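Local atomic coordinates of acyl-[acyl-carrier-protein]--UDP-N-acetylglucosamine O-acyltransferase (Acinetobacter baumannii, PDB entry 4E6U), a protein that catalyses transfer of an acyl chain from acyl carrier protein to UDP-N-acetylglucosamine, the entry step of the lipopolysaccharide (lipid A) pathway. Residues A[26-31]-A[38-43]; A[50-55]-A[68-73]; A[59-64]-A[89-94]; A[114-119]-A[132-137]. All coordinates share one frame; numbering follows the deposited sequence. Where two conformers were deposited one is given.

Interaction 1 (A[26-31]-A[38-43])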
loop_
_atom_site.group_PDB
_atom_site.type_symbol
_atom_site.label_atom_id
_atom_site.label_comp_id
_atom_site.label_asym_id
_atom_site.label_seq_id
_atom_site.Cartn_x
_atom_site.Cartn_y
_atom_site.Cartn_z
ATOM N N VAL A 26 -17.427 4.193 26.519
ATOM C CA VAL A 26 -16.644 3.548 25.454
ATOM C C VAL A 26 -17.551 2.636 24.645
ATOM O O VAL A 26 -18.367 1.898 25.204
ATOM C CB VAL A 26 -15.466 2.784 26.045
ATOM C CG1 VAL A 26 -14.815 1.850 24.992
ATOM C CG2 VAL A 26 -14.424 3.782 26.560
ATOM N N GLN A 27 -17.400 2.700 23.331
ATOM C CA GLN A 27 -18.119 1.827 22.408
ATOM C C GLN A 27 -17.132 0.857 21.807
ATOM O O GLN A 27 -16.042 1.257 21.397
ATOM C CB GLN A 27 -18.774 2.627 21.304
ATOM C CG GLN A 27 -19.867 3.554 21.787
ATOM C CD GLN A 27 -20.295 4.493 20.682
ATOM O OE1 GLN A 27 -19.862 5.653 20.621
ATOM N NE2 GLN A 27 -21.080 3.981 19.763
ATOM N N ILE A 28 -17.520 -0.407 21.755
ATOM C CA ILE A 28 -16.703 -1.449 21.149
ATOM C C ILE A 28 -17.640 -2.311 20.330
ATOM O O ILE A 28 -18.581 -2.880 20.876
ATOM C CB ILE A 28 -15.958 -2.301 22.205
ATOM C CG1 ILE A 28 -15.029 -1.430 23.064
ATOM C CG2 ILE A 28 -15.175 -3.464 21.541
ATOM C CD1 ILE A 28 -14.328 -2.152 24.211
ATOM N N GLY A 29 -17.380 -2.413 19.032
ATOM C CA GLY A 29 -18.275 -3.151 18.157
ATOM C C GLY A 29 -18.048 -4.652 18.122
ATOM O O GLY A 29 -17.183 -5.204 18.811
ATOM N N PRO A 30 -18.839 -5.334 17.288
ATOM C CA PRO A 30 -18.745 -6.776 17.227
ATOM C C PRO A 30 -17.363 -7.296 16.826
ATOM O O PRO A 30 -16.665 -6.679 16.013
ATOM C CB PRO A 30 -19.752 -7.157 16.134
ATOM C CG PRO A 30 -20.681 -6.011 16.009
ATOM C CD PRO A 30 -19.927 -4.790 16.456
ATOM N N TYR A 31 -16.971 -8.408 17.435
ATOM C CA TYR A 31 -15.800 -9.166 17.012
ATOM C C TYR A 31 -14.497 -8.422 17.220
ATOM O O TYR A 31 -13.526 -8.699 16.544
ATOM C CB TYR A 31 -15.972 -9.686 15.556
ATOM C CG TYR A 31 -17.287 -10.399 15.340
ATOM C CD1 TYR A 31 -18.201 -10.007 14.352
ATOM C CD2 TYR A 31 -17.641 -11.460 16.161
ATOM C CE1 TYR A 31 -19.417 -10.699 14.189
ATOM C CE2 TYR A 31 -18.844 -12.125 16.024
ATOM C CZ TYR A 31 -19.726 -11.736 15.050
ATOM O OH TYR A 31 -20.908 -12.453 14.965
ATOM N N VAL A 38 -4.573 -3.309 28.362
ATOM C CA VAL A 38 -5.123 -2.235 27.557
ATOM C C VAL A 38 -6.018 -1.335 28.390
ATOM O O VAL A 38 -6.825 -1.823 29.198
ATOM C CB VAL A 38 -5.896 -2.794 26.334
ATOM C CG1 VAL A 38 -6.600 -1.690 25.549
ATOM C CG2 VAL A 38 -4.929 -3.573 25.439
ATOM N N THR A 39 -5.879 -0.032 28.207
ATOM C CA THR A 39 -6.769 0.938 28.828
ATOM C C THR A 39 -7.391 1.758 27.734
ATOM O O THR A 39 -6.677 2.214 26.836
ATOM C CB THR A 39 -6.035 1.812 29.873
ATOM O OG1 THR A 39 -5.087 2.665 29.242
ATOM C CG2 THR A 39 -5.334 0.953 30.880
ATOM N N ILE A 40 -8.710 1.942 27.785
ATOM C CA ILE A 40 -9.431 2.712 26.772
ATOM C C ILE A 40 -10.170 3.856 27.444
ATOM O O ILE A 40 -11.043 3.635 28.290
ATOM C CB ILE A 40 -10.403 1.856 25.954
ATOM C CG1 ILE A 40 -9.656 0.653 25.364
ATOM C CG2 ILE A 40 -11.049 2.705 24.854
ATOM C CD1 ILE A 40 -10.527 -0.222 24.497
ATOM N N GLY A 41 -9.803 5.066 27.047
ATOM C CA GLY A 41 -10.327 6.282 27.644
ATOM C C GLY A 41 -11.716 6.676 27.195
ATOM O O GLY A 41 -12.249 6.217 26.175
ATOM N N ALA A 42 -12.303 7.583 27.964
ATOM C CA ALA A 42 -13.699 7.914 27.843
ATOM C C ALA A 42 -14.060 8.410 26.466
ATOM O O ALA A 42 -13.333 9.198 25.857
ATOM C CB ALA A 42 -14.061 8.979 28.896
ATOM N N GLY A 43 -15.198 7.942 25.973
ATOM C CA GLY A 43 -15.727 8.422 24.713
ATOM C C GLY A 43 -15.115 7.801 23.460
ATOM O O GLY A 43 -15.516 8.136 22.355
#
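Ile40 meets 26-31 with both of its branches, and each finds a different partner. The long branch ends at CD1, 4.3 Å from Ile28 CD1, a loose methyl-to-methyl approach. The short branch does more: Ile40 CG2 lies 3.9 Å from Val26 CG1, and about equally far from Val26 CG2, so one methyl is set against the fork of the valine. The two side chains stand roughly at right angles. In Val26, CG1 is trans to the main-chain nitrogen (chi1 167°), which puts this methyl against the isoleucine, while CG2 touches both it and the backbone that follows.

That backbone is the bend at Gly41. Val26 CG2 comes within 3.3 Å of Gly41 O, a close approach for a methyl and an oxygen, and within 3.8 Å of Ile40 O. Ala42 turns its CB away, to rest on Ser24, and offers Val26 CG2 its CA at 4.4 Å. Gly43, at positive phi, lies beside Val26, the two CA atoms 5.0 Å apart.

Strand 27-28 takes its sheet bonds elsewhere, through Gln27 to Thr44 and Leu46, the next coil. Farther along, Tyr31 meets Tyr31 of both neighbouring subunits edge to face.

No hydrogen bond joins 26-31 to 38-43. The two strands belong to different sheets of the coiled chain and meet through branched aliphatic groups, so that dispersion and the burial of methyls, rather than any directional bond, hold this corner of the hydrophobic interior together.

Interaction 2 (A[50-55]-A[68-73]); sequences VVVGGF and ASVGEV
Val51 and Ser69, then Val52 and Val70, pair as neighbours in a parallel sheet, the donor coming from each strand in turn. Val51 N donates to Ala68 O at 3.2 Å, Val51 O receives Val70 N at 2.8 Å, and Val70 O receives Gly53 N at 2.9 Å. Val70 O is approached by the CA-H of Val52, at 3.1 Å from CA, and by Val52 CG1 at 3.6 Å. This methyl reaches the oxygen because it is trans to the main-chain nitrogen (chi1 -172°).

Beyond the strands the pairing slackens. Gly54 N makes only a weak bond to Gly71 O, and Gly53, lacking a side chain, lets its CA settle 3.4 Å from the same oxygen. Arg102 NH1 bonds to Gly71 O and, weakly, to Gly54 O, probably easing the closeness of two acceptor oxygens. Glu72 folds back through chi2 of 49°, and its OE2 accepts Val73 N at 2.8 Å on the anti side, tilted out of the carboxylate plane.

Farther out, Val70 packs on Leu86, Ile88 and Ile64 in the interior. On the opposite face, Ser69 OG bonds to Glu96 and Gln66 of the third subunit, and Val51 touches its Ser48. One wall facing inward and the other a neighbouring chain, with successive coils in parallel register, is the hallmark of the trimeric left-handed parallel beta-helix of hexapeptide acyltransferases.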
loop_
_atom_site.group_PDB
_atom_site.type_symbol
_atom_site.label_atom_id
_atom_site.label_comp_id
_atom_site.label_asym_id
_atom_site.label_seq_id
_atom_site.Cartn_x
_atom_site.Cartn_y
_atom_site.Cartn_z
ATOM N N VAL A 50 -11.890 -4.668 15.365
ATOM C CA VAL A 50 -10.652 -4.017 15.792
ATOM C C VAL A 50 -9.900 -4.945 16.713
ATOM O O VAL A 50 -10.497 -5.516 17.634
ATOM C CB VAL A 50 -10.930 -2.668 16.506
ATOM C CG1 VAL A 50 -9.620 -2.044 17.016
ATOM C CG2 VAL A 50 -11.663 -1.704 15.552
ATOM N N VAL A 51 -8.596 -5.067 16.498
ATOM C CA VAL A 51 -7.730 -5.801 17.429
ATOM C C VAL A 51 -6.820 -4.811 18.143
ATOM O O VAL A 51 -6.080 -4.064 17.492
ATOM C CB VAL A 51 -6.885 -6.886 16.714
ATOM C CG1 VAL A 51 -5.839 -7.487 17.689
ATOM C CG2 VAL A 51 -7.791 -7.966 16.105
ATOM N N VAL A 52 -6.909 -4.756 19.469
ATOM C CA VAL A 52 -5.919 -4.066 20.280
ATOM C C VAL A 52 -5.091 -5.160 20.941
ATOM O O VAL A 52 -5.556 -5.853 21.847
ATOM C CB VAL A 52 -6.542 -3.114 21.313
ATOM C CG1 VAL A 52 -5.443 -2.308 21.963
ATOM C CG2 VAL A 52 -7.590 -2.204 20.687
ATOM N N GLY A 53 -3.859 -5.335 20.463
ATOM C CA GLY A 53 -3.076 -6.524 20.831
ATOM C C GLY A 53 -2.811 -6.638 22.328
ATOM O O GLY A 53 -3.014 -7.697 22.928
ATOM N N GLY A 54 -2.345 -5.543 22.920
ATOM C CA GLY A 54 -2.029 -5.552 24.340
ATOM C C GLY A 54 -1.194 -4.349 24.656
ATOM O O GLY A 54 -0.729 -3.649 23.751
ATOM N N PHE A 55 -1.020 -4.074 25.952
ATOM C CA PHE A 55 -0.020 -3.087 26.390
ATOM C C PHE A 55 -0.165 -1.756 25.655
ATOM O O PHE A 55 0.800 -1.200 25.130
ATOM C CB PHE A 55 1.397 -3.682 26.272
ATOM C CG PHE A 55 1.564 -4.927 27.063
ATOM C CD1 PHE A 55 2.022 -4.855 28.379
ATOM C CD2 PHE A 55 1.204 -6.163 26.539
ATOM C CE1 PHE A 55 2.143 -6.009 29.148
ATOM C CE2 PHE A 55 1.333 -7.323 27.304
ATOM C CZ PHE A 55 1.796 -7.238 28.606
ATOM N N ALA A 68 -8.348 -2.422 11.833
ATOM C CA ALA A 68 -7.138 -1.832 12.383
ATOM C C ALA A 68 -6.500 -2.775 13.389
ATOM O O ALA A 68 -7.177 -3.404 14.218
ATOM C CB ALA A 68 -7.465 -0.513 13.021
ATOM N N SER A 69 -5.172 -2.853 13.319
ATOM C CA SER A 69 -4.360 -3.625 14.250
ATOM C C SER A 69 -3.602 -2.631 15.119
ATOM O O SER A 69 -2.682 -1.948 14.649
ATOM C CB SER A 69 -3.389 -4.503 13.471
ATOM O OG SER A 69 -2.535 -5.209 14.348
ATOM N N VAL A 70 -4.032 -2.525 16.357
ATOM C CA VAL A 70 -3.580 -1.441 17.234
ATOM C C VAL A 70 -2.808 -2.023 18.394
ATOM O O VAL A 70 -3.333 -2.853 19.140
ATOM C CB VAL A 70 -4.797 -0.628 17.746
ATOM C CG1 VAL A 70 -4.359 0.497 18.696
ATOM C CG2 VAL A 70 -5.527 -0.012 16.576
ATOM N N GLY A 71 -1.563 -1.595 18.569
ATOM C CA GLY A 71 -0.784 -2.081 19.726
ATOM C C GLY A 71 -0.409 -3.539 19.600
ATOM O O GLY A 71 -0.551 -4.325 20.541
ATOM N N GLU A 72 0.051 -3.904 18.410
ATOM C CA GLU A 72 0.582 -5.231 18.177
ATOM C C GLU A 72 2.099 -5.204 18.335
ATOM O O GLU A 72 2.708 -4.133 18.224
ATOM C CB GLU A 72 0.172 -5.713 16.770
ATOM C CG GLU A 72 0.491 -7.192 16.478
ATOM C CD GLU A 72 0.004 -8.116 17.604
ATOM O OE1 GLU A 72 -1.190 -8.473 17.597
ATOM O OE2 GLU A 72 0.791 -8.461 18.526
ATOM N N VAL A 73 2.694 -6.365 18.595
ATOM C CA VAL A 73 4.144 -6.468 18.725
ATOM C C VAL A 73 4.803 -5.972 17.444
ATOM O O VAL A 73 4.282 -6.115 16.329
ATOM C CB VAL A 73 4.592 -7.920 19.038
ATOM C CG1 VAL A 73 4.116 -8.350 20.423
ATOM C CG2 VAL A 73 4.158 -8.910 17.950
#

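Interaction 3 (A[59-64]-A[89-94])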
loop_
_atom_site.group_PDB
_atom_site.type_symbol
_atom_site.label_atom_id
_atom_site.label_comp_id
_atom_site.label_asym_id
_atom_site.label_seq_id
_atom_site.Cartn_x
_atom_site.Cartn_y
_atom_site.Cartn_z
ATOM N N GLY A 59 -6.387 7.171 24.772
ATOM C CA GLY A 59 -7.046 8.304 25.427
ATOM C C GLY A 59 -8.514 8.458 25.097
ATOM O O GLY A 59 -9.211 7.486 24.801
ATOM N N GLN A 60 -8.985 9.693 25.149
ATOM C CA GLN A 60 -10.406 9.969 25.087
ATOM C C GLN A 60 -10.834 10.343 23.693
ATOM O O GLN A 60 -10.071 10.944 22.933
ATOM C CB GLN A 60 -10.740 11.139 26.022
ATOM C CG GLN A 60 -10.456 10.831 27.497
ATOM C CD GLN A 60 -10.904 11.930 28.458
ATOM O OE1 GLN A 60 -11.028 11.688 29.659
ATOM N NE2 GLN A 60 -11.141 13.124 27.943
ATOM N N ASN A 61 -12.070 9.978 23.354
ATOM C CA ASN A 61 -12.702 10.433 22.119
ATOM C C ASN A 61 -11.981 10.060 20.821
ATOM O O ASN A 61 -12.077 10.776 19.821
ATOM C CB ASN A 61 -13.008 11.945 22.177
ATOM C CG ASN A 61 -13.935 12.290 23.324
ATOM O OD1 ASN A 61 -14.974 11.669 23.493
ATOM N ND2 ASN A 61 -13.544 13.265 24.125
ATOM N N ASN A 62 -11.301 8.910 20.845
ATOM C CA ASN A 62 -10.721 8.341 19.627
ATOM C C ASN A 62 -11.773 7.568 18.869
ATOM O O ASN A 62 -12.780 7.152 19.441
ATOM C CB ASN A 62 -9.563 7.432 20.020
ATOM C CG ASN A 62 -8.417 8.216 20.629
ATOM O OD1 ASN A 62 -7.724 8.948 19.924
ATOM N ND2 ASN A 62 -8.216 8.091 21.926
ATOM N N GLU A 63 -11.524 7.356 17.594
ATOM C CA GLU A 63 -12.368 6.491 16.806
ATOM C C GLU A 63 -11.465 5.613 15.977
ATOM O O GLU A 63 -10.609 6.113 15.215
ATOM C CB GLU A 63 -13.320 7.300 15.940
ATOM C CG GLU A 63 -14.353 6.433 15.227
ATOM C CD GLU A 63 -15.426 7.221 14.489
ATOM O OE1 GLU A 63 -16.357 6.579 13.946
ATOM O OE2 GLU A 63 -15.340 8.480 14.411
ATOM N N ILE A 64 -11.692 4.310 16.105
ATOM C CA ILE A 64 -10.859 3.290 15.447
ATOM C C ILE A 64 -11.766 2.391 14.617
ATOM O O ILE A 64 -12.712 1.797 15.155
ATOM C CB ILE A 64 -10.078 2.445 16.464
ATOM C CG1 ILE A 64 -9.295 3.351 17.437
ATOM C CG2 ILE A 64 -9.141 1.471 15.734
ATOM C CD1 ILE A 64 -8.458 2.619 18.497
ATOM N N GLY A 89 -3.067 9.305 22.238
ATOM C CA GLY A 89 -3.715 10.412 22.971
ATOM C C GLY A 89 -5.204 10.491 22.707
ATOM O O GLY A 89 -5.914 9.469 22.763
ATOM N N ASN A 90 -5.690 11.697 22.447
ATOM C CA ASN A 90 -7.118 11.955 22.381
ATOM C C ASN A 90 -7.549 12.398 21.003
ATOM O O ASN A 90 -6.772 13.000 20.268
ATOM C CB ASN A 90 -7.473 13.082 23.357
ATOM C CG ASN A 90 -6.932 12.841 24.729
ATOM O OD1 ASN A 90 -7.093 11.777 25.305
ATOM N ND2 ASN A 90 -6.272 13.866 25.281
ATOM N N ASN A 91 -8.803 12.125 20.651
ATOM C CA ASN A 91 -9.413 12.708 19.469
ATOM C C ASN A 91 -8.730 12.348 18.151
ATOM O O ASN A 91 -8.715 13.135 17.208
ATOM C CB ASN A 91 -9.550 14.241 19.601
ATOM C CG ASN A 91 -10.481 14.656 20.726
ATOM O OD1 ASN A 91 -10.070 14.756 21.879
ATOM N ND2 ASN A 91 -11.720 14.907 20.395
ATOM N N ASN A 92 -8.191 11.135 18.100
ATOM C CA ASN A 92 -7.592 10.624 16.873
ATOM C C ASN A 92 -8.592 9.839 16.072
ATOM O O ASN A 92 -9.534 9.272 16.630
ATOM C CB ASN A 92 -6.411 9.728 17.198
ATOM C CG ASN A 92 -5.307 10.486 17.918
ATOM O OD1 ASN A 92 -4.622 11.334 17.318
ATOM N ND2 ASN A 92 -5.112 10.194 19.193
ATOM N N LEU A 93 -8.362 9.806 14.772
ATOM C CA LEU A 93 -9.140 8.994 13.837
ATOM C C LEU A 93 -8.180 7.993 13.232
ATOM O O LEU A 93 -7.207 8.388 12.585
ATOM C CB LEU A 93 -9.724 9.865 12.739
ATOM C CG LEU A 93 -10.785 10.875 13.191
ATOM C CD1 LEU A 93 -11.092 11.873 12.087
ATOM C CD2 LEU A 93 -12.069 10.195 13.661
ATOM N N ILE A 94 -8.431 6.711 13.476
ATOM C CA ILE A 94 -7.592 5.628 12.965
ATOM C C ILE A 94 -8.460 4.790 12.036
ATOM O O ILE A 94 -9.367 4.080 12.483
ATOM C CB ILE A 94 -6.994 4.808 14.128
ATOM C CG1 ILE A 94 -6.087 5.707 14.997
ATOM C CG2 ILE A 94 -6.216 3.602 13.597
ATOM C CD1 ILE A 94 -5.657 5.113 16.322
HETATM O O HOH W 1 -12.005 10.874 17.079
HETATM O O HOH W 2 -11.287 14.721 24.091
#
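Asn62 and Asn92 lie side by side with their amides almost coplanar, 6° apart, and their conformations are near copies. In Asn62 the amide carbon sits trans to the carbonyl carbon (chi1 -66°), which turns the amide toward 89-94, where both of its ends find partners. Asn62 OD1 accepts two bonds from one residue, from Asn92 N at 2.9 Å and from Asn92 ND2 at 3.0 Å, both tilted from its carbonyl plane. Asn62 ND2 donates to Gly89 O at 2.8 Å, lying in plane with both groups. Three bonds thus fix the rotation of a buried amide. Asn92 repeats the pattern one coil on, reaching Asn117 N through OD1 and Gly114 O through ND2.

Asn90 serves the outer part of the turn. Its OD1 receives Gln60 N at 2.8 Å in an almost straight bond (176°), whereas the extended Gln60 merely runs alongside. Asn61 and Asn91, both at positive phi, touch through CB and amide, Asn61 CB lying 3.7 Å from Asn91 ND2, and a water joins Asn61 O to Asn92 O.

On the strands, Glu63 is fully extended: its OE2 lies 3.8 Å from Leu93 CD2, while OE1 bonds to His47 NE2 of the preceding coil. Ile64 and Ile94 point the same way into the interior, Ile64 CG1 4.2 Å from Ile94 CD1. Stacked turns threaded by a buried asparagine ladder, each amide gripping the next coil's backbone, are a classic feature of parallel beta-helices, here in its left-handed form.

Interaction 4 (A[114-119]-A[132-137]); sequences GSHNLL and GDHNIF
His116 and His134 project side by side in the same direction from equivalent turns, their rings only 4° from parallel. They are slid so far that they barely overlap, centroids 4.8 Å apart. Over the face of the His134 ring lies His116 CB, 3.7 Å from its centroid, a CH-pi contact set toward the rim. Matching first and second torsions (chi1 close to -60° in both) keep the rings parallel, and the step from coil to coil sets them apart. The row continues to Asn91, touched by His116, and the ring of His152, met by His134.

Asn117 and Asn135 also lie side by side, pointing the same way, with amide planes 6° apart. Asn117 OD1 takes Asn135 N at 2.9 Å, plus a weak bond from Asn135 ND2, and Asn117 ND2 donates to Gly132 O at 2.9 Å. Asn135 passes the pattern on: OD1 accepts Val153 N and ND2 donates to Gly150 O. Asp133 OD1 accepts Ser115 N at 2.8 Å, the donor standing well above the carboxylate plane.

Leu119 and Phe137 run alongside inward, Leu119 CG 3.9 Å from Phe137 CD2, and Leu118 O lies at the edge of that ring. On the other face Leu118 and Ile136 touch Gln75 and Leu77 of the second subunit. Glycine, histidine and asparagine recurring at equivalent turn positions beside parallel strands are characteristic of stacked coils in a hexapeptide-repeat left-handed beta-helix.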
loop_
_atom_site.group_PDB
_atom_site.type_symbol
_atom_site.label_atom_id
_atom_site.label_comp_id
_atom_site.label_asym_id
_atom_site.label_seq_id
_atom_site.Cartn_x
_atom_site.Cartn_y
_atom_site.Cartn_z
ATOM N N GLY A 114 0.153 11.358 19.585
ATOM C CA GLY A 114 -0.537 12.386 20.339
ATOM C C GLY A 114 -2.021 12.442 20.075
ATOM O O GLY A 114 -2.709 11.403 20.133
ATOM N N SER A 115 -2.512 13.643 19.795
ATOM C CA SER A 115 -3.942 13.920 19.716
ATOM C C SER A 115 -4.343 14.612 18.424
ATOM O O SER A 115 -3.516 15.284 17.791
ATOM C CB SER A 115 -4.374 14.794 20.908
ATOM O OG SER A 115 -4.115 14.127 22.130
ATOM N N HIS A 116 -5.606 14.455 18.029
ATOM C CA HIS A 116 -6.166 15.142 16.874
ATOM C C HIS A 116 -5.501 14.754 15.554
ATOM O O HIS A 116 -5.467 15.547 14.615
ATOM C CB HIS A 116 -6.145 16.674 17.073
ATOM C CG HIS A 116 -6.958 17.129 18.241
ATOM N ND1 HIS A 116 -8.330 17.244 18.186
ATOM C CD2 HIS A 116 -6.596 17.486 19.494
ATOM C CE1 HIS A 116 -8.779 17.655 19.360
ATOM N NE2 HIS A 116 -7.749 17.802 20.172
ATOM N N ASN A 117 -5.000 13.522 15.494
ATOM C CA ASN A 117 -4.404 13.009 14.260
ATOM C C ASN A 117 -5.437 12.292 13.415
ATOM O O ASN A 117 -6.378 11.709 13.955
ATOM C CB ASN A 117 -3.268 12.070 14.620
ATOM C CG ASN A 117 -2.153 12.781 15.357
ATOM O OD1 ASN A 117 -1.471 13.632 14.772
ATOM N ND2 ASN A 117 -1.924 12.433 16.606
ATOM N N LEU A 118 -5.224 12.313 12.110
ATOM C CA LEU A 118 -6.004 11.500 11.169
ATOM C C LEU A 118 -5.047 10.535 10.502
ATOM O O LEU A 118 -4.115 10.960 9.794
ATOM C CB LEU A 118 -6.685 12.385 10.135
ATOM C CG LEU A 118 -7.304 11.670 8.929
ATOM C CD1 LEU A 118 -8.335 10.595 9.346
ATOM C CD2 LEU A 118 -7.949 12.652 7.947
ATOM N N LEU A 119 -5.246 9.246 10.771
ATOM C CA LEU A 119 -4.492 8.166 10.134
ATOM C C LEU A 119 -5.434 7.524 9.140
ATOM O O LEU A 119 -6.338 6.783 9.532
ATOM C CB LEU A 119 -3.971 7.157 11.165
ATOM C CG LEU A 119 -2.737 7.553 11.987
ATOM C CD1 LEU A 119 -3.057 8.719 12.911
ATOM C CD2 LEU A 119 -2.225 6.378 12.799
ATOM N N GLY A 132 3.322 13.625 17.079
ATOM C CA GLY A 132 2.687 14.700 17.842
ATOM C C GLY A 132 1.197 14.827 17.580
ATOM O O GLY A 132 0.468 13.817 17.547
ATOM N N ASP A 133 0.737 16.061 17.390
ATOM C CA ASP A 133 -0.685 16.375 17.313
ATOM C C ASP A 133 -1.052 16.964 15.969
ATOM O O ASP A 133 -0.208 17.581 15.302
ATOM C CB ASP A 133 -1.042 17.443 18.359
ATOM C CG ASP A 133 -0.761 17.007 19.770
ATOM O OD1 ASP A 133 -0.686 15.800 20.080
ATOM O OD2 ASP A 133 -0.615 17.920 20.629
ATOM N N HIS A 134 -2.319 16.826 15.568
ATOM C CA HIS A 134 -2.873 17.514 14.393
ATOM C C HIS A 134 -2.218 17.131 13.072
ATOM O O HIS A 134 -2.178 17.930 12.126
ATOM C CB HIS A 134 -2.867 19.060 14.565
ATOM C CG HIS A 134 -3.669 19.542 15.736
ATOM N ND1 HIS A 134 -5.046 19.622 15.714
ATOM C CD2 HIS A 134 -3.284 19.980 16.958
ATOM C CE1 HIS A 134 -5.474 20.076 16.881
ATOM N NE2 HIS A 134 -4.425 20.301 17.650
ATOM N N ASN A 135 -1.731 15.899 12.994
ATOM C CA ASN A 135 -1.114 15.416 11.771
ATOM C C ASN A 135 -2.104 14.672 10.890
ATOM O O ASN A 135 -3.113 14.164 11.388
ATOM C CB ASN A 135 0.040 14.498 12.112
ATOM C CG ASN A 135 1.087 15.191 12.957
ATOM O OD1 ASN A 135 1.720 16.152 12.496
ATOM N ND2 ASN A 135 1.282 14.723 14.179
ATOM N N ILE A 136 -1.806 14.599 9.605
ATOM C CA ILE A 136 -2.637 13.857 8.656
ATOM C C ILE A 136 -1.727 12.932 7.892
ATOM O O ILE A 136 -0.777 13.378 7.242
ATOM C CB ILE A 136 -3.368 14.776 7.662
ATOM C CG1 ILE A 136 -4.336 15.716 8.391
ATOM C CG2 ILE A 136 -4.077 13.924 6.579
ATOM C CD1 ILE A 136 -4.944 16.801 7.507
ATOM N N PHE A 137 -2.007 11.634 7.968
ATOM C CA PHE A 137 -1.318 10.617 7.179
ATOM C C PHE A 137 -2.313 10.109 6.159
ATOM O O PHE A 137 -3.329 9.511 6.528
ATOM C CB PHE A 137 -0.860 9.468 8.066
ATOM C CG PHE A 137 0.023 9.890 9.201
ATOM C CD1 PHE A 137 1.408 9.898 9.050
ATOM C CD2 PHE A 137 -0.529 10.317 10.400
ATOM C CE1 PHE A 137 2.225 10.288 10.089
ATOM C CE2 PHE A 137 0.271 10.695 11.451
ATOM C CZ PHE A 137 1.662 10.687 11.299
HETATM O O HOH W 3 -1.595 14.606 23.079
HETATM O O HOH W 4 -5.461 15.938 11.761
#

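In the fold
All four contacts belong to one left-handed beta-helix and differ in how they use its coils. Interaction 1 joins two faces of the prism across its interior, whereas interactions 2, 3 and 4 stack coil on coil. Interaction 1 meets interaction 2 where Val38 CG2 packs 3.7 Å from Val52 CG1, and interaction 3 where Ala42 O receives Asn61 N. Interactions 3 and 4, centres about 10 Å apart, are consecutive parts of one ladder, Leu119 N bonding to Leu93 O at 2.8 Å. Interactions 1, 2 and 4 all border neighbouring subunits; in LpxA enzymes the active sites lie in clefts between subunits.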